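Local coordinates for SPbeta prophage-derived uncharacterized protein YopX (Bacillus subtilis, PDB 2I2L) that is of unknown function but forms a homodimer of all-beta subunits and belongs to the YopX family, named after this product of the SPbeta prophage, at residues S22-S27 with T32-Y37; K63-R68 with G91-D96. One frame throughout, in Å; residues are numbered along the deposited sequence.

Contact 1: residues S22-S27 with T32-Y37; sequences SLIIKS and TLKRLY
Ser22-Ile24 and Thr32-Lys34 pair antiparallel as the two arms of a beta hairpin, their axes 4.7 Å apart at closest and 145° between their directions. Ser22 opposite Lys34 is a hydrogen-bonded pair: Ser22 N bonds to Lys34 O at 2.9 Å, and Lys34 N to Ser22 O at 2.8 Å. Ile24 and Thr32 form the second such pair, bonded in both directions. Between them lies the non-hydrogen-bonded pair Leu23-Leu33, with CD1 of each leucine 4.3 Å apart on the face that meets Tyr5 of strand 5-8. Strand 41-46 continues the sheet beyond Leu33. Along the other edge of the hairpin, Leu23, Ile24 and Ile25 pair antiparallel with a strand of the second subunit and carry the sheet across the dimer interface. The face bearing Ser22, Ile24, Thr32 and Lys34 mixes polar and apolar groups; there Thr32 OG1 is hydrogen-bonded to Asp46. With its CG anti to the carbonyl carbon (chi1 -59°), Lys34 crosses Ile24 at about a right angle, CG lying 3.6 Å from Ile24 CG1.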
loop_
_atom_site.group_PDB
_atom_site.type_symbol
_atom_site.label_atom_id
_atom_site.label_comp_id
_atom_site.label_asym_id
_atom_site.label_seq_id
_atom_site.Cartn_x
_atom_site.Cartn_y
_atom_site.Cartn_z
ATOM N N SER B 22 -2.387 -18.074 3.254
ATOM C CA SER B 22 -1.528 -17.250 4.086
ATOM C C SER B 22 -0.387 -16.728 3.224
ATOM O O SER B 22 0.327 -17.502 2.598
ATOM C CB SER B 22 -0.966 -18.051 5.261
ATOM O OG SER B 22 0.134 -18.849 4.861
ATOM N N LEU B 23 -0.235 -15.410 3.182
ATOM C CA LEU B 23 0.819 -14.765 2.413
ATOM C C LEU B 23 2.087 -14.649 3.271
ATOM O O LEU B 23 2.038 -14.191 4.413
ATOM C CB LEU B 23 0.356 -13.378 1.989
ATOM C CG LEU B 23 1.282 -12.663 1.012
ATOM C CD1 LEU B 23 1.369 -13.464 -0.287
ATOM C CD2 LEU B 23 0.743 -11.255 0.752
ATOM N N ILE B 24 3.222 -15.054 2.722
ATOM C CA ILE B 24 4.467 -15.001 3.479
ATOM C C ILE B 24 5.521 -14.101 2.854
ATOM O O ILE B 24 6.035 -14.393 1.776
ATOM C CB ILE B 24 5.112 -16.421 3.637
ATOM C CG1 ILE B 24 4.027 -17.467 3.925
ATOM C CG2 ILE B 24 6.177 -16.396 4.744
ATOM C CD1 ILE B 24 3.132 -17.143 5.121
ATOM N N ILE B 25 5.864 -13.028 3.551
ATOM C CA ILE B 25 6.883 -12.108 3.071
ATOM C C ILE B 25 8.228 -12.465 3.718
ATOM O O ILE B 25 8.364 -12.436 4.942
ATOM C CB ILE B 25 6.530 -10.656 3.441
ATOM C CG1 ILE B 25 5.323 -10.188 2.635
ATOM C CG2 ILE B 25 7.728 -9.759 3.189
ATOM C CD1 ILE B 25 4.785 -8.876 3.085
ATOM N N LYS B 26 9.223 -12.806 2.909
ATOM C CA LYS B 26 10.522 -13.150 3.467
ATOM C C LYS B 26 11.446 -11.944 3.562
ATOM O O LYS B 26 11.193 -10.892 2.962
ATOM C CB LYS B 26 11.198 -14.248 2.647
ATOM C CG LYS B 26 11.221 -15.621 3.321
ATOM C CD LYS B 26 10.011 -16.490 2.952
ATOM C CE LYS B 26 10.108 -17.913 3.558
ATOM N NZ LYS B 26 9.058 -18.859 3.019
ATOM N N SER B 27 12.531 -12.114 4.314
ATOM C CA SER B 27 13.504 -11.050 4.523
ATOM C C SER B 27 14.166 -10.541 3.261
ATOM O O SER B 27 14.560 -9.381 3.194
ATOM C CB SER B 27 14.595 -11.500 5.487
ATOM O OG SER B 27 15.476 -10.420 5.737
ATOM N N THR B 32 5.439 -15.581 -0.726
ATOM C CA THR B 32 4.965 -16.909 -1.087
ATOM C C THR B 32 3.541 -17.126 -0.626
ATOM O O THR B 32 3.238 -16.980 0.555
ATOM C CB THR B 32 5.807 -17.987 -0.425
ATOM O OG1 THR B 32 7.172 -17.851 -0.836
ATOM C CG2 THR B 32 5.274 -19.360 -0.795
ATOM N N LEU B 33 2.662 -17.486 -1.545
ATOM C CA LEU B 33 1.293 -17.731 -1.156
ATOM C C LEU B 33 1.177 -19.172 -0.679
ATOM O O LEU B 33 1.375 -20.097 -1.456
ATOM C CB LEU B 33 0.347 -17.510 -2.327
ATOM C CG LEU B 33 -1.105 -17.726 -1.906
ATOM C CD1 LEU B 33 -1.577 -16.541 -1.070
ATOM C CD2 LEU B 33 -1.981 -17.893 -3.137
ATOM N N LYS B 34 0.880 -19.362 0.603
ATOM C CA LYS B 34 0.715 -20.703 1.154
ATOM C C LYS B 34 -0.780 -20.966 1.332
ATOM O O LYS B 34 -1.590 -20.039 1.269
ATOM C CB LYS B 34 1.407 -20.834 2.517
ATOM C CG LYS B 34 2.906 -20.564 2.523
ATOM C CD LYS B 34 3.658 -21.516 1.607
ATOM C CE LYS B 34 5.155 -21.510 1.903
ATOM N NZ LYS B 34 5.473 -22.210 3.179
ATOM N N ARG B 35 -1.133 -22.232 1.546
ATOM C CA ARG B 35 -2.516 -22.644 1.754
ATOM C C ARG B 35 -2.533 -23.866 2.669
ATOM O O ARG B 35 -1.861 -24.865 2.410
ATOM C CB ARG B 35 -3.179 -22.981 0.419
ATOM C CG ARG B 35 -4.511 -23.708 0.562
ATOM C CD ARG B 35 -4.967 -24.349 -0.758
ATOM N NE ARG B 35 -5.533 -23.387 -1.703
ATOM C CZ ARG B 35 -6.675 -22.723 -1.510
ATOM N NH1 ARG B 35 -7.387 -22.912 -0.403
ATOM N NH2 ARG B 35 -7.106 -21.861 -2.426
ATOM N N LEU B 36 -3.301 -23.775 3.748
ATOM C CA LEU B 36 -3.412 -24.861 4.712
ATOM C C LEU B 36 -4.513 -25.835 4.288
ATOM O O LEU B 36 -5.689 -25.468 4.199
ATOM C CB LEU B 36 -3.703 -24.280 6.099
ATOM C CG LEU B 36 -3.467 -25.190 7.300
ATOM C CD1 LEU B 36 -4.457 -26.323 7.256
ATOM C CD2 LEU B 36 -2.044 -25.719 7.291
ATOM N N TYR B 37 -4.119 -27.082 4.037
ATOM C CA TYR B 37 -5.036 -28.135 3.593
ATOM C C TYR B 37 -5.779 -28.780 4.770
ATOM O O TYR B 37 -6.916 -28.405 5.085
ATOM C CB TYR B 37 -4.236 -29.180 2.822
ATOM C CG TYR B 37 -4.950 -29.705 1.608
ATOM C CD1 TYR B 37 -5.914 -30.710 1.722
ATOM C CD2 TYR B 37 -4.685 -29.185 0.344
ATOM C CE1 TYR B 37 -6.598 -31.192 0.601
ATOM C CE2 TYR B 37 -5.367 -29.654 -0.783
ATOM C CZ TYR B 37 -6.318 -30.656 -0.650
ATOM O OH TYR B 37 -6.981 -31.130 -1.764
#

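Contact 2: residues K63-R68 with G91-D96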
loop_
_atom_site.group_PDB
_atom_site.type_symbol
_atom_site.label_atom_id
_atom_site.label_comp_id
_atom_site.label_asym_id
_atom_site.label_seq_id
_atom_site.Cartn_x
_atom_site.Cartn_y
_atom_site.Cartn_z
ATOM N N LYS B 63 -15.165 0.552 -0.299
ATOM C CA LYS B 63 -14.700 -0.644 -0.990
ATOM C C LYS B 63 -13.174 -0.736 -0.935
ATOM O O LYS B 63 -12.483 0.275 -0.751
ATOM C CB LYS B 63 -15.130 -0.615 -2.465
ATOM C CG LYS B 63 -16.383 0.210 -2.788
ATOM C CD LYS B 63 -17.685 -0.488 -2.376
ATOM C CE LYS B 63 -18.920 0.331 -2.784
ATOM N NZ LYS B 63 -19.035 1.642 -2.072
ATOM N N PHE B 64 -12.659 -1.957 -1.085
ATOM C CA PHE B 64 -11.220 -2.204 -1.123
ATOM C C PHE B 64 -10.873 -2.264 -2.609
ATOM O O PHE B 64 -11.581 -2.905 -3.381
ATOM C CB PHE B 64 -10.885 -3.542 -0.467
ATOM C CG PHE B 64 -10.194 -3.408 0.853
ATOM C CD1 PHE B 64 -10.700 -4.042 1.987
ATOM C CD2 PHE B 64 -9.040 -2.637 0.971
ATOM C CE1 PHE B 64 -10.067 -3.909 3.222
ATOM C CE2 PHE B 64 -8.398 -2.497 2.195
ATOM C CZ PHE B 64 -8.913 -3.133 3.328
ATOM N N ILE B 65 -9.806 -1.588 -3.019
ATOM C CA ILE B 65 -9.422 -1.591 -4.422
ATOM C C ILE B 65 -7.966 -2.037 -4.543
ATOM O O ILE B 65 -7.101 -1.554 -3.810
ATOM C CB ILE B 65 -9.634 -0.176 -5.050
ATOM C CG1 ILE B 65 -10.053 -0.306 -6.516
ATOM C CG2 ILE B 65 -8.368 0.639 -4.970
ATOM C CD1 ILE B 65 -10.572 0.997 -7.135
ATOM N N TYR B 66 -7.712 -2.980 -5.454
ATOM C CA TYR B 66 -6.370 -3.527 -5.693
ATOM C C TYR B 66 -5.787 -2.896 -6.967
ATOM O O TYR B 66 -5.952 -1.702 -7.168
ATOM C CB TYR B 66 -6.468 -5.048 -5.813
ATOM C CG TYR B 66 -7.092 -5.724 -4.597
ATOM C CD1 TYR B 66 -6.291 -6.227 -3.559
ATOM C CD2 TYR B 66 -8.476 -5.863 -4.488
ATOM C CE1 TYR B 66 -6.846 -6.853 -2.451
ATOM C CE2 TYR B 66 -9.047 -6.486 -3.383
ATOM C CZ TYR B 66 -8.226 -6.983 -2.363
ATOM O OH TYR B 66 -8.794 -7.617 -1.272
ATOM N N ASP B 67 -5.119 -3.661 -7.833
ATOM C CA ASP B 67 -4.565 -3.062 -9.059
ATOM C C ASP B 67 -5.295 -3.453 -10.347
ATOM O O ASP B 67 -4.695 -3.958 -11.302
ATOM C CB ASP B 67 -3.092 -3.398 -9.156
ATOM C CG ASP B 67 -2.313 -2.840 -7.985
ATOM O OD1 ASP B 67 -2.605 -3.277 -6.851
ATOM O OD2 ASP B 67 -1.431 -1.966 -8.193
ATOM N N ARG B 68 -6.593 -3.146 -10.370
ATOM C CA ARG B 68 -7.500 -3.486 -11.467
ATOM C C ARG B 68 -7.892 -2.381 -12.457
ATOM O O ARG B 68 -7.354 -1.274 -12.425
ATOM C CB ARG B 68 -8.772 -4.059 -10.854
ATOM C CG ARG B 68 -9.438 -3.084 -9.912
ATOM C CD ARG B 68 -9.382 -3.558 -8.477
ATOM N NE ARG B 68 -10.359 -4.609 -8.203
ATOM C CZ ARG B 68 -10.870 -4.863 -6.998
ATOM N NH1 ARG B 68 -10.498 -4.140 -5.946
ATOM N NH2 ARG B 68 -11.761 -5.838 -6.841
ATOM N N GLY B 91 3.673 5.449 -3.840
ATOM C CA GLY B 91 2.928 5.568 -2.602
ATOM C C GLY B 91 1.488 5.991 -2.778
ATOM O O GLY B 91 0.821 6.378 -1.820
ATOM N N VAL B 92 0.992 5.926 -4.002
ATOM C CA VAL B 92 -0.391 6.300 -4.233
ATOM C C VAL B 92 -1.054 5.466 -5.318
ATOM O O VAL B 92 -0.458 5.169 -6.349
ATOM C CB VAL B 92 -0.519 7.833 -4.538
ATOM C CG1 VAL B 92 0.780 8.365 -5.118
ATOM C CG2 VAL B 92 -1.682 8.093 -5.481
ATOM N N PHE B 93 -2.285 5.050 -5.032
ATOM C CA PHE B 93 -3.093 4.273 -5.960
ATOM C C PHE B 93 -3.640 5.303 -6.932
ATOM O O PHE B 93 -4.736 5.832 -6.745
ATOM C CB PHE B 93 -4.246 3.587 -5.221
ATOM C CG PHE B 93 -3.848 2.321 -4.533
ATOM C CD1 PHE B 93 -4.221 1.088 -5.052
ATOM C CD2 PHE B 93 -3.062 2.353 -3.393
ATOM C CE1 PHE B 93 -3.809 -0.105 -4.446
ATOM C CE2 PHE B 93 -2.642 1.165 -2.780
ATOM C CZ PHE B 93 -3.018 -0.065 -3.309
ATOM N N GLN B 94 -2.855 5.612 -7.956
ATOM C CA GLN B 94 -3.260 6.589 -8.950
ATOM C C GLN B 94 -4.026 5.947 -10.097
ATOM O O GLN B 94 -3.941 4.736 -10.319
ATOM C CB GLN B 94 -2.029 7.312 -9.484
ATOM C CG GLN B 94 -0.837 6.399 -9.707
ATOM C CD GLN B 94 0.388 7.151 -10.174
ATOM O OE1 GLN B 94 0.414 7.694 -11.277
ATOM N NE2 GLN B 94 1.413 7.193 -9.331
ATOM N N VAL B 95 -4.783 6.771 -10.812
ATOM C CA VAL B 95 -5.576 6.326 -11.954
ATOM C C VAL B 95 -5.670 7.482 -12.941
ATOM O O VAL B 95 -5.822 8.645 -12.536
ATOM C CB VAL B 95 -7.000 5.915 -11.531
ATOM C CG1 VAL B 95 -7.728 7.101 -10.906
ATOM C CG2 VAL B 95 -7.761 5.396 -12.738
ATOM N N ASP B 96 -5.575 7.170 -14.232
ATOM C CA ASP B 96 -5.640 8.211 -15.251
ATOM C C ASP B 96 -6.982 8.918 -15.249
ATOM O O ASP B 96 -8.029 8.278 -15.262
ATOM C CB ASP B 96 -5.380 7.633 -16.640
ATOM C CG ASP B 96 -5.618 8.652 -17.742
ATOM O OD1 ASP B 96 -6.794 9.014 -17.971
ATOM O OD2 ASP B 96 -4.632 9.101 -18.369
#
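Phe93, at the centre of an inverse gamma turn in strand 92-96, puts its ring against the end of strand 63-65 and the short Tyr66-Asp67 connection to strand 68-74. The contact thus joins two sheets, the four-stranded one that ends in strand 63-65 and the five-stranded one that holds both 92-96 and 68-74. The backbones stay well apart, the nearest CA atoms, those of Asp67 and Phe93, being 8.1 Å from each other; the ring does the bridging. CG anti to the carbonyl carbon (chi1 -81°) sends the ring toward the connection, and its CD1 and CE1 make the contacts. Tyr66 O sits at the ring edge, near its plane, 3.8 Å from Phe93 CE1. Ile65 O approaches the same CE1 obliquely, at 3.7 Å. Ile65 and Phe93 run past each other in opposite directions, the isoleucine CG2 branch resting 4.2 Å from Phe93 CD1. The Asp67 and Phe93 side chains cross at about a right angle, with carboxylate and ring planes 51° apart, and Asp67 OD1 lies 4.2 Å from Phe93 CE1. Elsewhere the ring stacks with Phe88 and touches Ala58 and Val109, while the backbone of Phe93 bonds to the second subunit. Arg68 NH1 reaches back across the connection to make a weak hydrogen bond to Phe64 O (3.0 Å). The turn at Phe93 is likewise spanned by a weak bond, from Gln94 N to Val92 O. The meeting of the two segments is therefore one of van der Waals packing, in which two carbonyl oxygens and, farther off, a carboxylate oxygen lie round CE1; its slightly positive C-H should suit such neighbours, although any attraction is probably modest.

In the fold
Both contacts are mostly buried and both border the second subunit. Contact 1 pairs neighbouring strands within one three-stranded sheet, at the end of the chain's elongated body, with the exposed Lys26 at its margin; its centre lies about 19 Å from the centre of the chain. The centre of contact 2 is about 6 Å from the chain centre, and this contact brings together parts of two separate sheets. Backbone hydrogen bonds set the register in 22-27 with 32-37, whereas 63-68 with 91-96 has no hydrogen bond between its segments and relies on side-chain packing. The two share no strand; their centres are about 23 Å apart and their nearest atoms about 9 Å.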